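Local coordinates for malonyl CoA-acyl carrier protein transacylase (Burkholderia pseudomallei, PDB 3G87) that probably transfers the malonyl group from malonyl-CoA to holo-acyl carrier protein, releasing free CoA, at residues D126-A131 with G167-I172; R58-Q63 with L120-R125; F214-P219 with R236-L241; F199-Q204 with Q244-V249. All coordinates share one frame; numbering follows the deposited sequence.

Contact 1: D126-A131 with G167-I172; sequences DGAMAA and GPAHEI
Ala128 and Gly167 form an antiparallel hydrogen-bonded pair in the four-stranded sheet whose strand order and two helices give the ferredoxin-like small subdomain of malonyltransferases. Both backbone groups of Ala128 are used here: its N-H goes to Gly167 O at 3.0 Å, almost straight in line with the carbonyl (C=O...N 178°), and its O accepts from Gly167 N at 3.2 Å. One residue back, Gly127 and Pro168 make the non-hydrogen-bonded pair. Pro168 has no N-H, and this pairing asks for none between it and Gly127, whose backbone bonds to that of Ser192.

At Pro168, the N-cap, the strand turns directly into helix 169-175. Ala169 N lies in the first turn, where no preceding helical carbonyl is available; it is taken up across the contact by Asp126 O at 3.0 Å, nearly straight at the hydrogen (168°). Pro168 O in turn receives Ile172 N, so the helix starts with both its early N-H and its first carbonyl engaged. A little further on, Glu171 OE1 accepts from Asp151 N and also bonds to Thr152 OG1, just ahead of strand 153-159.

The helix settles on the sheet face carrying Ala128 and Ala130, while Met129 points to the other face. Ile172 does most of the covering: its CB sits 3.8 Å from Ala128 CB, and CG2, anti to the backbone N, reaches Ala130 CB at 4.1 Å. Its other branch lies beside the strand backbone, with CG1 3.5 Å from Ala128 O.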
loop_
_atom_site.group_PDB
_atom_site.type_symbol
_atom_site.label_atom_id
_atom_site.label_comp_id
_atom_site.label_asym_id
_atom_site.label_seq_id
_atom_site.Cartn_x
_atom_site.Cartn_y
_atom_site.Cartn_z
ATOM N N ASP A 126 15.263 11.926 -7.701
ATOM C CA ASP A 126 14.671 13.008 -8.429
ATOM C C ASP A 126 13.145 13.019 -8.613
ATOM O O ASP A 126 12.647 13.844 -9.252
ATOM C CB ASP A 126 15.435 13.175 -9.737
ATOM C CG ASP A 126 16.871 13.664 -9.522
ATOM O OD1 ASP A 126 17.104 14.465 -8.620
ATOM O OD2 ASP A 126 17.783 13.249 -10.240
ATOM N N GLY A 127 12.423 12.134 -7.972
ATOM C CA GLY A 127 10.964 12.209 -7.985
ATOM C C GLY A 127 10.399 12.636 -6.647
ATOM O O GLY A 127 11.146 12.791 -5.647
ATOM N N ALA A 128 9.083 12.823 -6.619
ATOM C CA ALA A 128 8.362 13.211 -5.450
ATOM C C ALA A 128 6.860 12.851 -5.585
ATOM O O ALA A 128 6.379 12.458 -6.682
ATOM C CB ALA A 128 8.517 14.666 -5.258
ATOM N N MET A 129 6.124 13.041 -4.477
ATOM C CA MET A 129 4.676 12.815 -4.408
ATOM C C MET A 129 4.029 13.817 -3.446
ATOM O O MET A 129 4.695 14.330 -2.545
ATOM C CB MET A 129 4.380 11.395 -3.908
ATOM C CG MET A 129 5.126 10.253 -4.650
ATOM S SD MET A 129 4.866 8.659 -3.835
ATOM C CE MET A 129 3.191 8.221 -4.318
ATOM N N ALA A 130 2.740 14.065 -3.621
ATOM C CA ALA A 130 1.993 14.987 -2.812
ATOM C C ALA A 130 0.566 14.552 -2.845
ATOM O O ALA A 130 0.070 14.097 -3.852
ATOM C CB ALA A 130 2.121 16.375 -3.333
ATOM N N ALA A 131 -0.101 14.659 -1.717
ATOM C CA ALA A 131 -1.452 14.231 -1.621
ATOM C C ALA A 131 -2.286 15.475 -1.803
ATOM O O ALA A 131 -1.951 16.556 -1.238
ATOM C CB ALA A 131 -1.710 13.608 -0.250
ATOM N N GLY A 167 5.551 12.703 -9.761
ATOM C CA GLY A 167 6.312 13.151 -10.893
ATOM C C GLY A 167 7.668 13.642 -10.508
ATOM O O GLY A 167 8.092 13.417 -9.422
ATOM N N PRO A 168 8.354 14.329 -11.404
ATOM C CA PRO A 168 9.630 14.933 -11.035
ATOM C C PRO A 168 9.494 15.923 -9.903
ATOM O O PRO A 168 8.527 16.625 -9.832
ATOM C CB PRO A 168 10.078 15.620 -12.303
ATOM C CG PRO A 168 9.304 15.070 -13.316
ATOM C CD PRO A 168 8.010 14.660 -12.773
ATOM N N ALA A 169 10.459 15.928 -9.026
ATOM C CA ALA A 169 10.468 16.748 -7.827
ATOM C C ALA A 169 10.079 18.208 -8.046
ATOM O O ALA A 169 9.278 18.775 -7.294
ATOM C CB ALA A 169 11.864 16.644 -7.147
ATOM N N HIS A 170 10.637 18.828 -9.077
ATOM C CA HIS A 170 10.345 20.243 -9.349
ATOM C C HIS A 170 8.888 20.497 -9.758
ATOM O O HIS A 170 8.298 21.519 -9.353
ATOM C CB HIS A 170 11.363 20.807 -10.338
ATOM C CG HIS A 170 11.223 20.284 -11.735
ATOM N ND1 HIS A 170 10.465 20.929 -12.697
ATOM C CD2 HIS A 170 11.787 19.213 -12.352
ATOM C CE1 HIS A 170 10.538 20.255 -13.836
ATOM N NE2 HIS A 170 11.329 19.206 -13.652
ATOM N N GLU A 171 8.289 19.529 -10.455
ATOM C CA GLU A 171 6.891 19.605 -10.895
ATOM C C GLU A 171 6.040 19.448 -9.704
ATOM O O GLU A 171 5.102 20.241 -9.458
ATOM C CB GLU A 171 6.566 18.546 -11.929
ATOM C CG GLU A 171 7.192 18.857 -13.301
ATOM C CD GLU A 171 6.629 18.042 -14.491
ATOM O OE1 GLU A 171 5.721 17.186 -14.330
ATOM O OE2 GLU A 171 7.116 18.260 -15.630
ATOM N N ILE A 172 6.373 18.462 -8.889
ATOM C CA ILE A 172 5.606 18.298 -7.677
ATOM C C ILE A 172 5.727 19.597 -6.842
ATOM O O ILE A 172 4.742 20.042 -6.240
ATOM C CB ILE A 172 6.017 17.043 -6.881
ATOM C CG1 ILE A 172 5.555 15.742 -7.605
ATOM C CG2 ILE A 172 5.501 17.140 -5.475
ATOM C CD1 ILE A 172 4.015 15.392 -7.568
#

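Contact 2: R58-Q63 with L120-R125; sequences RTQFTQ and LMSQAR
Thr59 and Ser122 meet where the first turn of helix 59-81 comes up against the last turn of helix 107-123, a helix-end to helix-end packing within the acyltransferase domain, and this is the tight part of the contact. The Thr59 methyl does the touching. With OG1 anti to the backbone N (chi1 -156°), CG2 is swung forward against the other helix, 3.5 Å from Ser122 N and equally close to Ser122 CB. Gln60 closes on the same residue from the next position: its chain bends at chi2, folding the amide back so that OE1 lies 3.5 Å from Ser122 CB. The backbones come close, Gln60 CA and Ser122 CA being 5.7 Å apart, which lets the small Thr59 and Ser122 side chains touch.

Toward the interior the fit continues through Met121, whose bent chain carries the methyl CE up to the end of Gln63, the two chains crossing at about a right angle; Val114 and Ala118 also touch Gln63. Met121 and Gln63 are buried, whereas the side where Gln60 meets Ser122 is partly open to solvent.

Two of the polar groups are taken up within their own helices. Ser122 OG bonds to Glu119 O one turn back, and Arg58 O, at the N-cap, accepts from both Phe61 N and Thr62 N on opposite faces of its plane. With no hydrogen bond identified between the two segments, their association here rests mainly on van der Waals fit, despite the polar residues involved.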
loop_
_atom_site.group_PDB
_atom_site.type_symbol
_atom_site.label_atom_id
_atom_site.label_comp_id
_atom_site.label_asym_id
_atom_site.label_seq_id
_atom_site.Cartn_x
_atom_site.Cartn_y
_atom_site.Cartn_z
ATOM N N ARG A 58 12.581 6.248 5.363
ATOM C CA ARG A 58 13.306 6.001 4.099
ATOM C C ARG A 58 12.818 4.668 3.532
ATOM O O ARG A 58 12.838 3.666 4.226
ATOM C CB ARG A 58 14.790 6.030 4.358
ATOM C CG ARG A 58 15.244 7.346 5.025
ATOM C CD ARG A 58 16.578 7.174 5.649
ATOM N NE ARG A 58 17.538 6.993 4.576
ATOM C CZ ARG A 58 18.742 6.439 4.715
ATOM N NH1 ARG A 58 19.158 5.993 5.921
ATOM N NH2 ARG A 58 19.532 6.329 3.631
ATOM N N THR A 59 12.338 4.661 2.293
ATOM C CA THR A 59 11.522 3.543 1.734
ATOM C C THR A 59 12.197 2.149 1.853
ATOM O O THR A 59 11.537 1.153 1.937
ATOM C CB THR A 59 10.986 3.884 0.241
ATOM O OG1 THR A 59 9.798 3.122 -0.098
ATOM C CG2 THR A 59 12.033 3.626 -0.791
ATOM N N GLN A 60 13.520 2.077 1.894
ATOM C CA GLN A 60 14.133 0.751 1.944
ATOM C C GLN A 60 13.890 0.138 3.304
ATOM O O GLN A 60 13.913 -1.046 3.435
ATOM C CB GLN A 60 15.631 0.786 1.548
ATOM C CG GLN A 60 16.538 1.667 2.425
ATOM C CD GLN A 60 16.481 3.172 2.072
ATOM O OE1 GLN A 60 15.426 3.725 1.679
ATOM N NE2 GLN A 60 17.627 3.832 2.212
ATOM N N PHE A 61 13.588 0.970 4.296
ATOM C CA PHE A 61 13.281 0.500 5.652
ATOM C C PHE A 61 11.781 0.553 5.970
ATOM O O PHE A 61 11.226 -0.359 6.571
ATOM C CB PHE A 61 14.050 1.319 6.729
ATOM C CG PHE A 61 15.568 1.229 6.610
ATOM C CD1 PHE A 61 16.247 0.089 7.028
ATOM C CD2 PHE A 61 16.308 2.301 6.086
ATOM C CE1 PHE A 61 17.629 0.007 6.887
ATOM C CE2 PHE A 61 17.671 2.228 5.967
ATOM C CZ PHE A 61 18.334 1.086 6.339
ATOM N N THR A 62 11.117 1.591 5.569
ATOM C CA THR A 62 9.687 1.684 5.749
ATOM C C THR A 62 8.906 0.434 5.362
ATOM O O THR A 62 8.008 0.037 6.035
ATOM C CB THR A 62 9.120 2.815 4.913
ATOM O OG1 THR A 62 9.891 3.972 5.085
ATOM C CG2 THR A 62 7.752 3.107 5.349
ATOM N N GLN A 63 9.288 -0.140 4.243
ATOM C CA GLN A 63 8.572 -1.217 3.609
ATOM C C GLN A 63 8.649 -2.552 4.348
ATOM O O GLN A 63 7.632 -3.134 4.599
ATOM C CB GLN A 63 8.944 -1.308 2.141
ATOM C CG GLN A 63 8.223 -0.328 1.227
ATOM C CD GLN A 63 8.391 -0.624 -0.220
ATOM O OE1 GLN A 63 8.810 0.207 -0.968
ATOM N NE2 GLN A 63 8.094 -1.819 -0.612
ATOM N N LEU A 120 14.891 -1.465 -4.598
ATOM C CA LEU A 120 14.829 -0.837 -5.937
ATOM C C LEU A 120 14.099 0.525 -5.905
ATOM O O LEU A 120 14.561 1.542 -6.503
ATOM C CB LEU A 120 14.172 -1.745 -6.983
ATOM C CG LEU A 120 14.850 -3.089 -7.200
ATOM C CD1 LEU A 120 13.842 -4.106 -7.760
ATOM C CD2 LEU A 120 16.067 -2.943 -8.114
ATOM N N MET A 121 12.947 0.562 -5.242
ATOM C CA MET A 121 12.225 1.799 -5.198
ATOM C C MET A 121 13.070 2.907 -4.555
ATOM O O MET A 121 13.037 4.049 -5.006
ATOM C CB MET A 121 10.872 1.624 -4.508
ATOM C CG MET A 121 9.862 0.929 -5.419
ATOM S SD MET A 121 8.359 0.471 -4.558
ATOM C CE MET A 121 7.832 2.031 -3.739
ATOM N N SER A 122 13.890 2.576 -3.582
ATOM C CA SER A 122 14.817 3.525 -2.987
ATOM C C SER A 122 15.920 4.116 -3.856
ATOM O O SER A 122 16.454 5.101 -3.515
ATOM C CB SER A 122 15.396 2.981 -1.697
ATOM O OG SER A 122 16.609 2.335 -1.860
ATOM N N GLN A 123 16.222 3.495 -4.967
ATOM C CA GLN A 123 17.200 3.937 -5.928
ATOM C C GLN A 123 16.711 5.043 -6.812
ATOM O O GLN A 123 17.496 5.766 -7.329
ATOM C CB GLN A 123 17.680 2.753 -6.792
ATOM C CG GLN A 123 18.404 1.709 -6.016
ATOM C CD GLN A 123 18.617 0.402 -6.691
ATOM O OE1 GLN A 123 18.442 0.252 -7.850
ATOM N NE2 GLN A 123 19.061 -0.531 -5.955
ATOM N N ALA A 124 15.406 5.175 -6.984
ATOM C CA ALA A 124 14.806 6.272 -7.706
ATOM C C ALA A 124 15.227 7.620 -7.160
ATOM O O ALA A 124 14.992 7.907 -6.045
ATOM C CB ALA A 124 13.290 6.166 -7.677
ATOM N N ARG A 125 15.848 8.443 -7.975
ATOM C CA ARG A 125 16.211 9.769 -7.558
ATOM C C ARG A 125 15.349 10.747 -8.248
ATOM O O ARG A 125 14.769 10.449 -9.229
ATOM C CB ARG A 125 17.629 10.100 -7.913
ATOM C CG ARG A 125 18.616 9.425 -7.094
ATOM C CD ARG A 125 18.661 9.915 -5.753
ATOM N NE ARG A 125 19.538 9.043 -5.012
ATOM C CZ ARG A 125 19.158 8.326 -3.972
ATOM N NH1 ARG A 125 17.909 8.399 -3.560
ATOM N NH2 ARG A 125 20.028 7.553 -3.356
#

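Contact 3: F214-P219 with R236-L241; sequences FRLADP and RVSEGL
Leu216 and Val237 point toward each other and their side chains cross at a slant, in the larger, alpha/beta-hydrolase-like part of the acyltransferase fold. Leu216 belongs to the irregular chain between helix 201-211 and strand 223-224; Val237 opens helix 237-243. The leucine reaches in with one branch: CD2 lies 3.7 Å from Val237 CG1.

Val237 divides its two methyls between neighbours. CG1, anti to the backbone N (chi1 -170°), takes the leucine, while CG2 turns along the passing loop, 4.0 Å from Ala217 O and 4.2 Å from Pro219 CD. The valine thus spreads its two methyls along the loop, and Leu99 of helix 94-101 touches it as well. One helical turn on, Leu241 approaches Leu216 CD2 more loosely with its own CD2, at 4.4 Å, extending the apolar strip toward Phe96 and Phe207.

Polar links flank this apolar patch. Asp218 OD1 accepts from Gly235 N, just ahead of the helix. On the other flank Ser238 OG lies beside the leucine, 3.8 Å from Leu216 CD2, and reaches the loop backbone through a water, which lies 3.0 Å from Ser238 OG and donates to Phe214 O at 2.7 Å.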
loop_
_atom_site.group_PDB
_atom_site.type_symbol
_atom_site.label_atom_id
_atom_site.label_comp_id
_atom_site.label_asym_id
_atom_site.label_seq_id
_atom_site.Cartn_x
_atom_site.Cartn_y
_atom_site.Cartn_z
ATOM N N PHE A 214 10.615 -17.377 -7.564
ATOM C CA PHE A 214 9.675 -17.700 -6.510
ATOM C C PHE A 214 8.444 -18.320 -7.171
ATOM O O PHE A 214 8.018 -17.920 -8.284
ATOM C CB PHE A 214 9.309 -16.423 -5.694
ATOM C CG PHE A 214 10.505 -15.777 -4.983
ATOM C CD1 PHE A 214 10.950 -16.262 -3.744
ATOM C CD2 PHE A 214 11.220 -14.751 -5.577
ATOM C CE1 PHE A 214 12.078 -15.699 -3.109
ATOM C CE2 PHE A 214 12.321 -14.181 -4.947
ATOM C CZ PHE A 214 12.750 -14.652 -3.716
ATOM N N ARG A 215 7.898 -19.336 -6.514
ATOM C CA ARG A 215 6.718 -20.012 -7.010
ATOM C C ARG A 215 5.561 -19.497 -6.156
ATOM O O ARG A 215 5.468 -19.817 -4.968
ATOM C CB ARG A 215 6.912 -21.533 -6.930
ATOM N N LEU A 216 4.720 -18.632 -6.744
ATOM C CA LEU A 216 3.620 -17.967 -6.032
ATOM C C LEU A 216 2.304 -18.716 -6.214
ATOM O O LEU A 216 1.866 -18.896 -7.347
ATOM C CB LEU A 216 3.467 -16.554 -6.552
ATOM C CG LEU A 216 4.236 -15.578 -5.724
ATOM C CD1 LEU A 216 5.696 -15.682 -5.999
ATOM C CD2 LEU A 216 3.748 -14.220 -6.061
ATOM N N ALA A 217 1.690 -19.166 -5.108
ATOM C CA ALA A 217 0.419 -19.922 -5.171
ATOM C C ALA A 217 -0.769 -19.013 -5.509
ATOM O O ALA A 217 -0.728 -17.807 -5.272
ATOM C CB ALA A 217 0.177 -20.764 -3.854
ATOM N N ASP A 218 -1.816 -19.582 -6.095
ATOM C CA ASP A 218 -3.035 -18.816 -6.412
ATOM C C ASP A 218 -3.684 -18.488 -5.052
ATOM O O ASP A 218 -3.517 -19.267 -4.081
ATOM C CB ASP A 218 -3.987 -19.637 -7.306
ATOM C CG ASP A 218 -3.463 -19.826 -8.751
ATOM O OD1 ASP A 218 -2.771 -18.931 -9.311
ATOM O OD2 ASP A 218 -3.762 -20.881 -9.350
ATOM N N PRO A 219 -4.396 -17.349 -4.947
ATOM C CA PRO A 219 -4.941 -17.003 -3.610
ATOM C C PRO A 219 -6.058 -17.927 -3.113
ATOM O O PRO A 219 -6.937 -18.296 -3.868
ATOM C CB PRO A 219 -5.487 -15.569 -3.790
ATOM C CG PRO A 219 -4.992 -15.078 -5.068
ATOM C CD PRO A 219 -4.635 -16.281 -5.940
ATOM N N ARG A 236 -1.971 -15.047 -12.445
ATOM C CA ARG A 236 -1.425 -13.747 -12.734
ATOM C C ARG A 236 -0.910 -13.041 -11.525
ATOM O O ARG A 236 -0.805 -11.842 -11.501
ATOM C CB ARG A 236 -2.434 -12.835 -13.414
ATOM C CG ARG A 236 -3.341 -13.458 -14.390
ATOM C CD ARG A 236 -2.664 -13.644 -15.677
ATOM N NE ARG A 236 -2.838 -12.539 -16.591
ATOM C CZ ARG A 236 -2.217 -12.444 -17.746
ATOM N NH1 ARG A 236 -1.370 -13.376 -18.112
ATOM N NH2 ARG A 236 -2.450 -11.418 -18.529
ATOM N N VAL A 237 -0.585 -13.788 -10.512
ATOM C CA VAL A 237 -0.120 -13.186 -9.283
ATOM C C VAL A 237 1.160 -12.410 -9.467
ATOM O O VAL A 237 1.215 -11.280 -9.162
ATOM C CB VAL A 237 -0.007 -14.205 -8.155
ATOM C CG1 VAL A 237 0.230 -13.557 -6.871
ATOM C CG2 VAL A 237 -1.221 -15.062 -8.116
ATOM N N SER A 238 2.197 -13.027 -9.978
ATOM C CA SER A 238 3.404 -12.292 -10.214
ATOM C C SER A 238 3.186 -11.229 -11.217
ATOM O O SER A 238 3.709 -10.177 -11.106
ATOM C CB SER A 238 4.514 -13.204 -10.669
ATOM O OG SER A 238 4.567 -14.260 -9.805
ATOM N N GLU A 239 2.395 -11.487 -12.221
ATOM C CA GLU A 239 2.057 -10.430 -13.145
ATOM C C GLU A 239 1.467 -9.210 -12.412
ATOM O O GLU A 239 1.945 -8.104 -12.561
ATOM C CB GLU A 239 1.116 -10.956 -14.222
ATOM C CG GLU A 239 0.800 -9.993 -15.320
ATOM C CD GLU A 239 -0.419 -10.378 -16.153
ATOM O OE1 GLU A 239 -1.483 -9.729 -16.064
ATOM O OE2 GLU A 239 -0.307 -11.333 -16.915
ATOM N N GLY A 240 0.457 -9.427 -11.584
ATOM C CA GLY A 240 -0.231 -8.354 -10.909
ATOM C C GLY A 240 0.640 -7.618 -9.971
ATOM O O GLY A 240 0.554 -6.438 -9.798
ATOM N N LEU A 241 1.536 -8.359 -9.383
ATOM C CA LEU A 241 2.372 -7.859 -8.349
ATOM C C LEU A 241 3.370 -6.934 -8.933
ATOM O O LEU A 241 3.676 -5.943 -8.377
ATOM C CB LEU A 241 3.039 -9.025 -7.662
ATOM C CG LEU A 241 3.593 -8.719 -6.294
ATOM C CD1 LEU A 241 2.697 -7.798 -5.564
ATOM C CD2 LEU A 241 3.969 -9.885 -5.494
HETATM O O HOH W 1 6.877 -16.143 -9.965
#

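Contact 4: F199-Q204 with Q244-V249; sequences FMRPAQ and QIASPV
Met200 and Ala246 bring their CA atoms within 5.1 Å, and Gln204 and Ile245 theirs within 5.7 Å, so the start of helix 201-211 lies close against the chain that leaves helix 237-243. Ile245 fits between Met200 and Gln204, one helical turn apart: its CG2 touches Met200 CB at 3.7 Å and Gln204 CB at 3.8 Å. Beyond CB the methionine chain bends at chi2 and chi3 and turns off toward Ala124 and Phe195.

The contact sits beside the presumed active site of the acyltransferase fold. Gln244 NE2 bonds to the carbonyl of Ser92, the central residue of a GHSLG sequence that fits a nucleophile elbow, and His196 ND1 has weak hydrogen bonds with Gln244 O and Ser247 O. A main-chain carbonyl bonded to the active-site histidine is also found in related malonyltransferases, consistent with such a role here.

Gln204 stretches across Ala246 with an extended chain, CG anti to the backbone N (chi1 171°), which brings the NE2 side of the amide over the alanine methyl. There Gln204 NE2 is 3.2 Å from Ala246 N, but both are donors and no bond forms. The amide nitrogen instead donates to a water at 3.1 Å, which also contacts Ser247 OG at 2.9 Å, and has a weak bond to Ala242 O. From the exposed side Arg201 curls back until Ala246 CB lies over one face of its guanidinium, 4.1 Å from Arg201 NH1.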
loop_
_atom_site.group_PDB
_atom_site.type_symbol
_atom_site.label_atom_id
_atom_site.label_comp_id
_atom_site.label_asym_id
_atom_site.label_seq_id
_atom_site.Cartn_x
_atom_site.Cartn_y
_atom_site.Cartn_z
ATOM N N PHE A 199 8.200 6.557 -13.861
ATOM C CA PHE A 199 9.582 6.593 -13.388
ATOM C C PHE A 199 10.003 5.290 -12.700
ATOM O O PHE A 199 11.188 4.984 -12.627
ATOM C CB PHE A 199 9.899 7.893 -12.599
ATOM C CG PHE A 199 9.682 9.149 -13.437
ATOM C CD1 PHE A 199 10.641 9.556 -14.373
ATOM C CD2 PHE A 199 8.471 9.854 -13.383
ATOM C CE1 PHE A 199 10.440 10.678 -15.201
ATOM C CE2 PHE A 199 8.266 10.975 -14.193
ATOM C CZ PHE A 199 9.267 11.390 -15.099
ATOM N N MET A 200 9.045 4.506 -12.252
ATOM C CA MET A 200 9.250 3.254 -11.582
ATOM C C MET A 200 9.397 2.067 -12.492
ATOM O O MET A 200 9.614 0.990 -12.046
ATOM C CB MET A 200 8.137 3.011 -10.584
ATOM C CG MET A 200 8.219 3.854 -9.373
ATOM S SD MET A 200 9.789 3.989 -8.545
ATOM C CE MET A 200 10.080 5.575 -8.991
ATOM N N ARG A 201 9.285 2.297 -13.771
ATOM C CA ARG A 201 9.461 1.246 -14.725
ATOM C C ARG A 201 10.729 0.394 -14.569
ATOM O O ARG A 201 10.648 -0.761 -14.658
ATOM C CB ARG A 201 9.347 1.766 -16.121
ATOM C CG ARG A 201 8.067 1.464 -16.659
ATOM C CD ARG A 201 7.800 2.174 -17.929
ATOM N NE ARG A 201 6.674 3.061 -17.873
ATOM C CZ ARG A 201 5.418 2.696 -17.634
ATOM N NH1 ARG A 201 5.127 1.418 -17.416
ATOM N NH2 ARG A 201 4.449 3.609 -17.619
ATOM N N PRO A 202 11.874 0.984 -14.339
ATOM C CA PRO A 202 13.067 0.187 -14.165
ATOM C C PRO A 202 13.081 -0.682 -12.899
ATOM O O PRO A 202 13.486 -1.803 -13.009
ATOM C CB PRO A 202 14.179 1.211 -14.230
ATOM C CG PRO A 202 13.657 2.239 -14.928
ATOM C CD PRO A 202 12.238 2.345 -14.701
ATOM N N ALA A 203 12.563 -0.180 -11.791
ATOM C CA ALA A 203 12.341 -0.955 -10.604
ATOM C C ALA A 203 11.392 -2.092 -10.877
ATOM O O ALA A 203 11.644 -3.187 -10.461
ATOM C CB ALA A 203 11.823 -0.109 -9.498
ATOM N N GLN A 204 10.303 -1.790 -11.581
ATOM C CA GLN A 204 9.310 -2.775 -11.933
ATOM C C GLN A 204 9.881 -3.943 -12.695
ATOM O O GLN A 204 9.592 -5.045 -12.374
ATOM C CB GLN A 204 8.165 -2.168 -12.728
ATOM C CG GLN A 204 7.216 -3.090 -13.304
ATOM C CD GLN A 204 6.119 -2.381 -14.023
ATOM O OE1 GLN A 204 6.152 -2.223 -15.210
ATOM N NE2 GLN A 204 5.133 -1.946 -13.293
ATOM N N GLN A 244 2.018 -3.612 -10.463
ATOM C CA GLN A 244 1.630 -2.744 -9.360
ATOM C C GLN A 244 2.524 -1.508 -9.177
ATOM O O GLN A 244 2.054 -0.443 -8.977
ATOM C CB GLN A 244 1.567 -3.590 -8.080
ATOM C CG GLN A 244 0.736 -3.087 -6.977
ATOM C CD GLN A 244 1.503 -2.944 -5.695
ATOM O OE1 GLN A 244 2.572 -2.459 -5.687
ATOM N NE2 GLN A 244 0.949 -3.372 -4.634
ATOM N N ILE A 245 3.827 -1.704 -9.291
ATOM C CA ILE A 245 4.845 -0.715 -9.042
ATOM C C ILE A 245 4.821 0.535 -9.907
ATOM O O ILE A 245 5.059 1.590 -9.430
ATOM C CB ILE A 245 6.253 -1.385 -9.092
ATOM C CG1 ILE A 245 6.580 -2.069 -7.799
ATOM C CG2 ILE A 245 7.315 -0.429 -9.426
ATOM C CD1 ILE A 245 7.491 -3.162 -7.950
ATOM N N ALA A 246 4.549 0.392 -11.185
ATOM C CA ALA A 246 4.506 1.532 -12.057
ATOM C C ALA A 246 3.101 2.042 -12.413
ATOM O O ALA A 246 2.959 2.922 -13.204
ATOM C CB ALA A 246 5.314 1.278 -13.286
ATOM N N SER A 247 2.093 1.476 -11.779
ATOM C CA SER A 247 0.711 1.747 -12.065
ATOM C C SER A 247 0.070 2.499 -10.924
ATOM O O SER A 247 0.492 2.373 -9.848
ATOM C CB SER A 247 -0.007 0.439 -12.270
ATOM O OG SER A 247 0.178 -0.026 -13.552
ATOM N N PRO A 248 -0.974 3.265 -11.156
ATOM C CA PRO A 248 -1.653 3.888 -9.993
ATOM C C PRO A 248 -2.362 2.893 -9.086
ATOM O O PRO A 248 -2.814 1.824 -9.509
ATOM C CB PRO A 248 -2.648 4.890 -10.615
ATOM C CG PRO A 248 -2.626 4.629 -12.080
ATOM C CD PRO A 248 -1.410 3.817 -12.454
ATOM N N VAL A 249 -2.435 3.239 -7.834
ATOM C CA VAL A 249 -3.032 2.374 -6.853
ATOM C C VAL A 249 -4.493 2.717 -6.873
ATOM O O VAL A 249 -4.893 3.879 -6.594
ATOM C CB VAL A 249 -2.474 2.648 -5.457
ATOM C CG1 VAL A 249 -3.320 1.957 -4.388
ATOM C CG2 VAL A 249 -1.019 2.204 -5.360
HETATM O O HOH W 2 2.642 -0.970 -14.864
#

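How the contacts relate
Along the chain contact 2 comes first, then contact 1; contact 3 follows, its two segments lying between those of contact 4. From contact 2 the chain passes out of helix 107-123 straight into strand 127-133 of the antiparallel sheet and contact 1, the two centres 15 Å apart. Contact 4 touches both: Met200 CE packs on Ala124 CB at 3.5 Å, and Phe199 CE2 on Pro168 CD at 4.0 Å. Contact 3 is the outlier, its centre about 31 Å from that of contact 1; its segment 236-241 lies on helix 237-243, which leads into segment 244-249 of contact 4, and segment 214-219 follows helix 201-211. Contact 4 thus meets contacts 1 and 2 beside the presumed active site.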